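Side-chain contacts in FAA hydrolase family protein (Pseudomonas aeruginosa, PDB 6J5Y), which probably hydrolyses fumarylpyruvate, a 2,4-diketo acid, to fumarate and pyruvate at a metal-bound active site of the FAH superfamily, here occupied by manganese: residues A[129-132]-A[133-137]; A[118-121]-A[122-126]; A[208-211]-A[212-216]. One frame throughout, in Å; residues are numbered along the deposited sequence.

Interaction 1: residues A[129-132]-A[133-137]. With PYR (pyruvic acid), chain B.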
ATOM      1  N   PRO A 129      13.993   7.814 -11.721  1.00 19.70           N
ATOM      2  CA  PRO A 129      13.356   6.829 -10.842  1.00 20.17           C
ATOM      3  C   PRO A 129      12.801   7.545  -9.602  1.00 18.96           C
ATOM      4  O   PRO A 129      13.322   8.551  -9.190  1.00 18.02           O
ATOM      5  CB  PRO A 129      14.455   5.804 -10.530  1.00 19.41           C
ATOM      6  CG  PRO A 129      15.765   6.517 -10.843  1.00 19.50           C
ATOM      7  CD  PRO A 129      15.458   7.641 -11.809  1.00 19.89           C
ATOM      8  N   TRP A 130      11.744   6.986  -9.032  1.00 19.22           N
ATOM      9  CA  TRP A 130      10.886   7.658  -8.030  1.00 19.66           C
ATOM     10  C   TRP A 130      11.312   7.349  -6.597  1.00 19.61           C
ATOM     11  O   TRP A 130      10.623   7.834  -5.704  1.00 20.53           O
ATOM     12  CB  TRP A 130       9.444   7.219  -8.230  1.00 19.75           C
ATOM     13  CG  TRP A 130       8.773   7.805  -9.423  1.00 18.88           C
ATOM     14  CD1 TRP A 130       9.334   8.335 -10.547  1.00 19.28           C
ATOM     15  CD2 TRP A 130       7.355   7.828  -9.625  1.00 18.38           C
ATOM     16  NE1 TRP A 130       8.354   8.728 -11.427  1.00 18.99           N
ATOM     17  CE2 TRP A 130       7.131   8.411 -10.893  1.00 17.74           C
ATOM     18  CE3 TRP A 130       6.268   7.372  -8.872  1.00 18.47           C
ATOM     19  CZ2 TRP A 130       5.851   8.580 -11.398  1.00 17.67           C
ATOM     20  CZ3 TRP A 130       4.999   7.569  -9.366  1.00 19.07           C
ATOM     21  CH2 TRP A 130       4.804   8.166 -10.613  1.00 19.48           C
ATOM     22  N   GLU A 131      12.395   6.601  -6.376  1.00 19.78           N
ATOM     23  CA  GLU A 131      12.683   6.014  -5.037  1.00 19.85           C
ATOM     24  C   GLU A 131      12.729   7.096  -3.938  1.00 20.76           C
ATOM     25  O   GLU A 131      12.196   6.814  -2.848  1.00 22.61           O
ATOM     26  CB  GLU A 131      13.953   5.176  -5.090  1.00 20.62           C
ATOM     27  CG  GLU A 131      13.712   3.763  -5.579  1.00 20.97           C
ATOM     28  CD  GLU A 131      13.758   3.544  -7.078  1.00 22.24           C
ATOM     29  OE1 GLU A 131      13.603   4.538  -7.849  1.00 21.94           O
ATOM     30  OE2 GLU A 131      13.958   2.368  -7.463  1.00 20.68           O
ATOM     31  N   ILE A 132      13.332   8.272  -4.168  1.00 21.70           N
ATOM     32  CA  ILE A 132      13.421   9.333  -3.113  1.00 22.71           C
ATOM     33  C   ILE A 132      12.005   9.789  -2.699  1.00 21.58           C
ATOM     34  O   ILE A 132      11.845  10.185  -1.531  1.00 19.59           O
ATOM     35  CB  ILE A 132      14.332  10.515  -3.515  1.00 22.87           C
ATOM     36  CG1 ILE A 132      13.887  11.180  -4.817  1.00 24.23           C
ATOM     37  CG2 ILE A 132      15.789  10.068  -3.603  1.00 24.55           C
ATOM     38  CD1 ILE A 132      14.567  12.486  -5.088  1.00 23.06           C
ATOM     39  N   GLY A 133      11.026   9.752  -3.606  1.00 22.96           N
ATOM     40  CA  GLY A 133       9.613  10.096  -3.333  1.00 21.56           C
ATOM     41  C   GLY A 133       8.784   8.955  -2.729  1.00 22.45           C
ATOM     42  O   GLY A 133       7.811   9.263  -2.006  1.00 20.96           O
ATOM     43  N   LYS A 134       9.092   7.691  -3.045  1.00 20.64           N
ATOM     44  CA  LYS A 134       8.205   6.531  -2.738  1.00 20.87           C
ATOM     45  C   LYS A 134       8.877   5.487  -1.847  1.00 21.28           C
ATOM     46  O   LYS A 134       8.145   4.744  -1.155  1.00 23.47           O
ATOM     47  CB  LYS A 134       7.743   5.858  -4.036  1.00 22.21           C
ATOM     48  CG  LYS A 134       6.697   6.634  -4.817  1.00 21.53           C
ATOM     49  CD  LYS A 134       5.429   6.749  -4.023  1.00 21.74           C
ATOM     50  CE  LYS A 134       4.216   7.161  -4.821  1.00 23.27           C
ATOM     51  NZ  LYS A 134       3.001   6.977  -4.001  1.00 21.30           N
ATOM     52  N   ALA A 135      10.199   5.382  -1.840  1.00 21.52           N
ATOM     53  CA  ALA A 135      10.846   4.186  -1.269  1.00 22.21           C
ATOM     54  C   ALA A 135      11.627   4.571  -0.016  1.00 22.55           C
ATOM     55  O   ALA A 135      12.678   3.981   0.226  1.00 24.85           O
ATOM     56  CB  ALA A 135      11.705   3.533  -2.329  1.00 24.43           C
ATOM     57  N   PHE A 136      11.097   5.505   0.774  1.00 22.51           N
ATOM     58  CA  PHE A 136      11.821   6.161   1.893  1.00 23.38           C
ATOM     59  C   PHE A 136      11.409   5.508   3.216  1.00 24.11           C
ATOM     60  O   PHE A 136      10.588   4.567   3.230  1.00 23.59           O
ATOM     61  CB  PHE A 136      11.598   7.676   1.864  1.00 23.35           C
ATOM     62  CG  PHE A 136      10.167   8.101   2.045  1.00 23.81           C
ATOM     63  CD1 PHE A 136       9.280   8.094   0.968  1.00 23.85           C
ATOM     64  CD2 PHE A 136       9.694   8.474   3.293  1.00 22.40           C
ATOM     65  CE1 PHE A 136       7.956   8.484   1.143  1.00 22.01           C
ATOM     66  CE2 PHE A 136       8.369   8.852   3.467  1.00 21.84           C
ATOM     67  CZ  PHE A 136       7.504   8.869   2.391  1.00 21.31           C
ATOM     68  N   ASP A 137      12.047   5.970   4.292  1.00 23.44           N
ATOM     69  CA  ASP A 137      11.977   5.380   5.653  1.00 23.81           C
ATOM     70  C   ASP A 137      10.524   5.449   6.153  1.00 22.29           C
ATOM     71  O   ASP A 137       9.891   6.518   6.012  1.00 23.42           O
ATOM     72  CB  ASP A 137      12.991   6.077   6.568  1.00 22.13           C
ATOM     73  CG  ASP A 137      14.434   5.817   6.191  1.00 22.91           C
ATOM     74  OD1 ASP A 137      14.701   4.832   5.438  1.00 22.35           O
ATOM     75  OD2 ASP A 137      15.296   6.576   6.661  1.00 25.68           O
TER
HETATM   76  C   PYR B 301      -0.906   5.656  -6.636  1.00 21.96           C
HETATM   77  O   PYR B 301      -1.295   4.975  -5.664  1.00 21.90           O
HETATM   78  OXT PYR B 301      -1.679   5.992  -7.563  1.00 23.13           O
HETATM   79  CA  PYR B 301       0.369   5.950  -6.669  1.00 21.70           C
HETATM   80  O3  PYR B 301       1.088   5.492  -5.771  1.00 20.75           O
HETATM   81  CB  PYR B 301       1.041   6.773  -7.728  1.00 20.09           C

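Interaction 2: residues A[118-121]-A[122-126]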
ATOM      1  N   ASP A 118       6.489  16.219  -3.486  1.00 23.93           N
ATOM      2  CA  ASP A 118       7.422  17.190  -4.141  1.00 24.34           C
ATOM      3  C   ASP A 118       8.553  16.422  -4.838  1.00 25.65           C
ATOM      4  O   ASP A 118       8.745  16.630  -6.079  1.00 26.09           O
ATOM      5  CB  ASP A 118       7.936  18.288  -3.193  1.00 24.95           C
ATOM      6  CG  ASP A 118       8.423  17.836  -1.817  1.00 26.25           C
ATOM      7  OD1 ASP A 118       8.535  16.616  -1.581  1.00 24.15           O
ATOM      8  OD2 ASP A 118       8.670  18.720  -0.971  1.00 27.15           O
ATOM      9  N   LEU A 119       9.212  15.511  -4.117  1.00 24.37           N
ATOM     10  CA  LEU A 119      10.303  14.660  -4.678  1.00 25.73           C
ATOM     11  C   LEU A 119       9.761  13.758  -5.794  1.00 26.80           C
ATOM     12  O   LEU A 119      10.398  13.698  -6.869  1.00 25.93           O
ATOM     13  CB  LEU A 119      10.960  13.833  -3.565  1.00 24.66           C
ATOM     14  CG  LEU A 119      11.657  14.624  -2.457  1.00 23.50           C
ATOM     15  CD1 LEU A 119      12.453  13.689  -1.551  1.00 22.75           C
ATOM     16  CD2 LEU A 119      12.561  15.720  -3.027  1.00 23.91           C
ATOM     17  N   GLN A 120       8.655  13.052  -5.556  1.00 22.28           N
ATOM     18  CA  GLN A 120       8.085  12.130  -6.563  1.00 24.24           C
ATOM     19  C   GLN A 120       7.791  12.903  -7.857  1.00 23.33           C
ATOM     20  O   GLN A 120       8.095  12.400  -8.969  1.00 23.16           O
ATOM     21  CB  GLN A 120       6.835  11.450  -5.992  1.00 24.17           C
ATOM     22  CG  GLN A 120       6.127  10.555  -7.009  1.00 24.56           C
ATOM     23  CD  GLN A 120       4.962  11.253  -7.666  1.00 24.90           C
ATOM     24  OE1 GLN A 120       4.177  11.930  -7.005  1.00 25.53           O
ATOM     25  NE2 GLN A 120       4.844  11.113  -8.976  1.00 24.60           N
ATOM     26  N   MET A 121       7.193  14.077  -7.732  1.00 26.13           N
ATOM     27  CA  MET A 121       6.757  14.879  -8.907  1.00 28.48           C
ATOM     28  C   MET A 121       7.990  15.443  -9.609  1.00 25.54           C
ATOM     29  O   MET A 121       7.994  15.437 -10.840  1.00 29.68           O
ATOM     30  CB  MET A 121       5.781  15.985  -8.500  1.00 29.69           C
ATOM     31  CG  MET A 121       4.405  15.434  -8.165  1.00 34.94           C
ATOM     32  SD  MET A 121       3.207  16.724  -7.688  1.00 37.54           S
ATOM     33  CE  MET A 121       2.994  17.517  -9.282  1.00 40.25           C
ATOM     34  N   ARG A 122       9.030  15.837  -8.874  1.00 29.09           N
ATOM     35  CA  ARG A 122      10.324  16.281  -9.475  1.00 28.75           C
ATOM     36  C   ARG A 122      10.955  15.134 -10.300  1.00 27.72           C
ATOM     37  O   ARG A 122      11.388  15.375 -11.453  1.00 24.90           O
ATOM     38  CB  ARG A 122      11.247  16.822  -8.387  1.00 33.11           C
ATOM     39  CG  ARG A 122      12.532  17.453  -8.905  1.00 39.56           C
ATOM     40  CD  ARG A 122      13.219  18.288  -7.842  1.00 45.63           C
ATOM     41  NE  ARG A 122      14.150  17.490  -7.051  1.00 56.91           N
ATOM     42  CZ  ARG A 122      14.656  17.838  -5.865  1.00 59.54           C
ATOM     43  NH1 ARG A 122      14.302  18.983  -5.296  1.00 63.43           N
ATOM     44  NH2 ARG A 122      15.508  17.031  -5.248  1.00 57.50           N
ATOM     45  N   MET A 123      10.997  13.913  -9.771  1.00 26.92           N
ATOM     46  CA  MET A 123      11.556  12.750 -10.524  1.00 25.01           C
ATOM     47  C   MET A 123      10.687  12.476 -11.769  1.00 23.89           C
ATOM     48  O   MET A 123      11.265  12.343 -12.864  1.00 23.15           O
ATOM     49  CB  MET A 123      11.663  11.499  -9.645  1.00 26.30           C
ATOM     50  CG  MET A 123      12.535  11.702  -8.408  1.00 24.65           C
ATOM     51  SD  MET A 123      14.282  12.141  -8.733  1.00 28.04           S
ATOM     52  CE  MET A 123      14.149  13.930  -8.687  1.00 26.45           C
ATOM     53  N   ARG A 124       9.360  12.495 -11.650  1.00 21.38           N
ATOM     54  CA  ARG A 124       8.460  12.296 -12.815  1.00 24.69           C
ATOM     55  C   ARG A 124       8.787  13.339 -13.914  1.00 24.13           C
ATOM     56  O   ARG A 124       8.973  12.960 -15.080  1.00 23.82           O
ATOM     57  CB  ARG A 124       7.004  12.317 -12.331  1.00 25.61           C
ATOM     58  CG  ARG A 124       5.982  12.243 -13.451  1.00 29.45           C
ATOM     59  CD  ARG A 124       4.651  12.796 -13.032  1.00 35.03           C
ATOM     60  NE  ARG A 124       4.645  14.253 -13.037  1.00 40.47           N
ATOM     61  CZ  ARG A 124       3.703  15.015 -12.494  1.00 42.95           C
ATOM     62  NH1 ARG A 124       2.666  14.473 -11.873  1.00 42.84           N
ATOM     63  NH2 ARG A 124       3.809  16.328 -12.567  1.00 46.23           N
ATOM     64  N   GLU A 125       8.862  14.617 -13.587  1.00 27.25           N
ATOM     65  CA  GLU A 125       9.126  15.686 -14.597  1.00 31.79           C
ATOM     66  C   GLU A 125      10.533  15.517 -15.202  1.00 30.70           C
ATOM     67  O   GLU A 125      10.716  15.948 -16.352  1.00 33.48           O
ATOM     68  CB  GLU A 125       8.879  17.070 -13.981  1.00 37.26           C
ATOM     69  CG  GLU A 125       7.444  17.575 -14.158  1.00 41.66           C
ATOM     70  CD  GLU A 125       7.144  18.212 -15.515  1.00 49.24           C
ATOM     71  OE1 GLU A 125       7.482  19.411 -15.727  1.00 52.31           O
ATOM     72  OE2 GLU A 125       6.577  17.507 -16.376  1.00 61.67           O
ATOM     73  N   MET A 126      11.474  14.846 -14.524  1.00 31.89           N
ATOM     74  CA  MET A 126      12.881  14.670 -15.006  1.00 31.80           C
ATOM     75  C   MET A 126      13.089  13.285 -15.641  1.00 29.33           C
ATOM     76  O   MET A 126      14.234  13.004 -16.080  1.00 23.89           O
ATOM     77  CB  MET A 126      13.891  14.854 -13.867  1.00 36.59           C
ATOM     78  CG  MET A 126      13.958  16.290 -13.346  1.00 41.07           C
ATOM     79  SD  MET A 126      15.034  16.479 -11.902  1.00 44.48           S
ATOM     80  CE  MET A 126      15.193  18.267 -11.849  1.00 53.68           C
TER
HETATM   81  O   HOH W   1       2.609  12.021 -10.751  1.00 19.34           O

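Interaction 3: residues A[208-211]-A[212-216]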
ATOM      1  N   GLY A 208      -3.712  14.050  -0.486  1.00 24.48           N
ATOM      2  CA  GLY A 208      -3.381  15.390   0.005  1.00 23.70           C
ATOM      3  C   GLY A 208      -2.226  15.355   0.970  1.00 23.68           C
ATOM      4  O   GLY A 208      -1.831  14.221   1.455  1.00 22.06           O
ATOM      5  N   ALA A 209      -1.714  16.552   1.242  1.00 21.66           N
ATOM      6  CA  ALA A 209      -0.654  16.825   2.217  1.00 23.22           C
ATOM      7  C   ALA A 209      -1.200  16.580   3.623  1.00 24.32           C
ATOM      8  O   ALA A 209      -2.414  16.636   3.884  1.00 24.85           O
ATOM      9  CB  ALA A 209      -0.102  18.225   2.058  1.00 24.60           C
ATOM     10  N   VAL A 210      -0.290  16.262   4.503  1.00 22.28           N
ATOM     11  CA  VAL A 210      -0.591  16.066   5.933  1.00 26.08           C
ATOM     12  C   VAL A 210       0.534  16.818   6.647  1.00 25.67           C
ATOM     13  O   VAL A 210       1.636  16.879   6.060  1.00 24.74           O
ATOM     14  CB  VAL A 210      -0.705  14.547   6.167  1.00 28.22           C
ATOM     15  CG1 VAL A 210       0.614  13.871   6.469  1.00 29.54           C
ATOM     16  CG2 VAL A 210      -1.755  14.198   7.192  1.00 32.06           C
ATOM     17  N   GLU A 211       0.241  17.473   7.772  1.00 24.65           N
ATOM     18  CA  GLU A 211       1.232  18.278   8.521  1.00 27.86           C
ATOM     19  C   GLU A 211       1.423  17.658   9.907  1.00 24.81           C
ATOM     20  O   GLU A 211       0.582  16.822  10.329  1.00 23.43           O
ATOM     21  CB  GLU A 211       0.807  19.748   8.547  1.00 30.98           C
ATOM     22  CG  GLU A 211      -0.456  20.046   9.342  1.00 37.26           C
ATOM     23  CD  GLU A 211      -0.753  21.539   9.454  1.00 40.74           C
ATOM     24  OE1 GLU A 211      -1.884  21.902   9.809  1.00 41.48           O
ATOM     25  OE2 GLU A 211       0.161  22.336   9.202  1.00 49.76           O
ATOM     26  N   ARG A 212       2.515  17.992  10.574  1.00 25.26           N
ATOM     27  CA  ARG A 212       2.810  17.429  11.917  1.00 29.82           C
ATOM     28  C   ARG A 212       1.638  17.732  12.850  1.00 28.19           C
ATOM     29  O   ARG A 212       1.133  18.881  12.838  1.00 24.20           O
ATOM     30  CB  ARG A 212       4.107  17.977  12.517  1.00 33.90           C
ATOM     31  CG  ARG A 212       5.297  17.936  11.571  1.00 38.54           C
ATOM     32  CD  ARG A 212       5.737  19.331  11.189  1.00 45.38           C
ATOM     33  NE  ARG A 212       6.973  19.686  11.858  1.00 49.18           N
ATOM     34  CZ  ARG A 212       7.425  20.925  12.025  1.00 50.06           C
ATOM     35  NH1 ARG A 212       6.738  21.970  11.589  1.00 48.22           N
ATOM     36  NH2 ARG A 212       8.580  21.109  12.637  1.00 51.89           N
ATOM     37  N   GLY A 213       1.269  16.753  13.675  1.00 27.78           N
ATOM     38  CA  GLY A 213       0.194  16.901  14.670  1.00 28.14           C
ATOM     39  C   GLY A 213      -1.134  16.391  14.161  1.00 26.37           C
ATOM     40  O   GLY A 213      -1.955  16.060  15.009  1.00 29.44           O
ATOM     41  N   GLU A 214      -1.330  16.286  12.841  1.00 26.19           N
ATOM     42  CA  GLU A 214      -2.568  15.740  12.227  1.00 26.19           C
ATOM     43  C   GLU A 214      -2.622  14.217  12.375  1.00 26.80           C
ATOM     44  O   GLU A 214      -1.567  13.550  12.257  1.00 24.93           O
ATOM     45  CB  GLU A 214      -2.671  16.045  10.730  1.00 25.90           C
ATOM     46  CG  GLU A 214      -2.819  17.516  10.431  1.00 26.56           C
ATOM     47  CD  GLU A 214      -3.256  17.815   9.007  1.00 30.04           C
ATOM     48  OE1 GLU A 214      -2.519  17.461   8.075  1.00 26.63           O
ATOM     49  OE2 GLU A 214      -4.347  18.408   8.843  1.00 32.93           O
ATOM     50  N   ARG A 215      -3.843  13.706  12.502  1.00 29.12           N
ATOM     51  CA  ARG A 215      -4.170  12.278  12.711  1.00 32.39           C
ATOM     52  C   ARG A 215      -4.903  11.786  11.466  1.00 30.33           C
ATOM     53  O   ARG A 215      -5.790  12.513  10.984  1.00 31.76           O
ATOM     54  CB  ARG A 215      -5.057  12.136  13.952  1.00 39.00           C
ATOM     55  CG  ARG A 215      -4.634  11.055  14.937  1.00 46.92           C
ATOM     56  CD  ARG A 215      -5.229  11.331  16.307  1.00 53.88           C
ATOM     57  NE  ARG A 215      -6.521  10.697  16.540  1.00 59.17           N
ATOM     58  CZ  ARG A 215      -7.489  11.186  17.310  1.00 61.94           C
ATOM     59  NH1 ARG A 215      -8.613  10.509  17.469  1.00 64.68           N
ATOM     60  NH2 ARG A 215      -7.353  12.362  17.901  1.00 65.83           N
ATOM     61  N   MET A 216      -4.569  10.589  10.993  1.00 29.56           N
ATOM     62  CA  MET A 216      -5.207   9.925   9.830  1.00 30.00           C
ATOM     63  C   MET A 216      -5.914   8.674  10.348  1.00 29.48           C
ATOM     64  O   MET A 216      -5.346   8.031  11.253  1.00 25.38           O
ATOM     65  CB  MET A 216      -4.166   9.491   8.794  1.00 32.67           C
ATOM     66  CG  MET A 216      -3.568  10.628   7.986  1.00 36.92           C
ATOM     67  SD  MET A 216      -2.075  10.091   7.084  1.00 39.35           S
ATOM     68  CE  MET A 216      -0.860  10.052   8.401  1.00 37.78           C
TER

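Interaction 1: residues A[129-132]-A[133-137]
K134 and W130, four residues apart, run side by side in the same direction, with the first part of the lysine chain beside the indole edge: K134 CG lies near the plane of the ring system, 4.1 Å from W130 CE3. The methyl group of the bound pyruvate, PYR CB, also lies at that ring's edge, near the plane. Beyond the contact with the ring, the lysine extends into the ligand pocket, where K134 NZ donates a hydrogen bond of 3.0 Å to the keto oxygen PYR O3. A bend at chi2 (-64°) is followed by two extended torsions that carry NZ away from the helix. The same nitrogen is hydrogen-bonded to D113, a manganese ligand, and to T115, so three hydrogen-bond partners fix where it sits.

The backbone behind this pair is the short helix 131-134, barely one turn long. W130 O accepts from G133 N at 2.9 Å and only weakly from K134 N. E131 O takes two donors: A135 N at 2.7 Å, through a fairly straight N-H...O (155°), and K134 N at 3.2 Å from well above the carbonyl plane. A135 CB lies 3.8 Å from E131 CG, and A135 is the first residue to leave helical angles. Further out, F50 meets the W130 ring at a steep angle, while R116 binds I132 O and K54 binds K134 O.

Interaction 2: residues A[118-121]-A[122-126]
Helix 117-126, which follows directly on the strand carrying the metal ligand D113, brings M121 and R124 together one turn apart on one of its flanks. The two side chains lie alongside each other, pointing the same way, and M121 CE comes within 3.6 Å of R124 NH2. One face of the R124 guanidinium has M121 CG 4.1 Å above it, displaced toward the rim. The arginine reaches this place with CG anti to the backbone N (chi1 175°) and a bend at chi3.

L119 and R122 repeat the i to i+3 pairing on another flank: L119 CD2 approaches one face of the R122 guanidinium, again off-centre, and is 3.9 Å from R122 NH2. This recurrence reflects the regular alpha-helical backbone, in which R122 N, M123 N, R124 N and E125 N donate in turn to the carbonyls of D118, L119, Q120 and M121. The four bonds are uniform; M123 N to L119 O measures 3.0 Å.

Q120 and R124 add a polar connection through solvent. A single water accepts from Q120 NE2 at 3.0 Å and from R124 NH1 at 2.7 Å, bridging amide and guanidinium planes turned 80° apart. R117 engages Q120 OE1, so both ends of that amide are occupied. Earlier in the helix, L119 N bonds to D118 OD1 at 2.8 Å, and T76 and G77 also hold the D118 carboxylate.

Interaction 3: residues A[208-211]-A[212-216]
Two hydrogen bonds clamp E211 and E214 together, one through the backbone and one through a side chain. E214 N donates to E211 O at 3.2 Å, closing a type II beta turn whose third position is G213, with a positive phi of 96° that would press any CB against the preceding carbonyl oxygen. The second bond runs back the other way: E211 N reaches E214 OE1 at 2.8 Å, on the anti side of the carboxylate and 28° out of its plane. The same OE1 passes V210 CG2 at 3.5 Å.

Electrostatically the pair is less comfortable. The two glutamate side chains cross at about a right angle, their carboxylate planes 81° apart, and E211 OE1 lies 4.4 Å from E214 OE2; D164 brings a further like charge close to E214, which may raise the proton affinity of this group.

An apolar contact forms beside the turn. V210 CG2 is 4.1 Å from M216 CG, the valine and methionine crossing nearly perpendicularly. Both touch V230 of strand 225-231, and they also meet Y79 and Y81, respectively, of strand 79-89. The turn leads from the short, weakly bonded strand 208-209, paired with strand 79-89, into strand 215-220, which lies between strands 158-163 and 225-231.

From the N terminus, interaction 2 comes first, along helix 117-126; interaction 1 follows over the short helix 131-134, and interaction 3 lies much later, at the turn entering strand 215-220. Each joins adjoining segments, so the three stand in series, with none nested or crossed and no long loop closed. Interactions 1 and 2 touch: W130 CH2 packs 3.4 Å from Q120 NE2, and I132 CD1 is 3.7 Å from M123 SD, bringing helix 131-134 and the W130 that precedes it against helix 117-126 beside the pyruvate pocket. Interaction 3, its centre about 19 Å from that of interaction 1, touches neither; it connects the eight-stranded sheet that includes strand 79-89 with the five-stranded sheet.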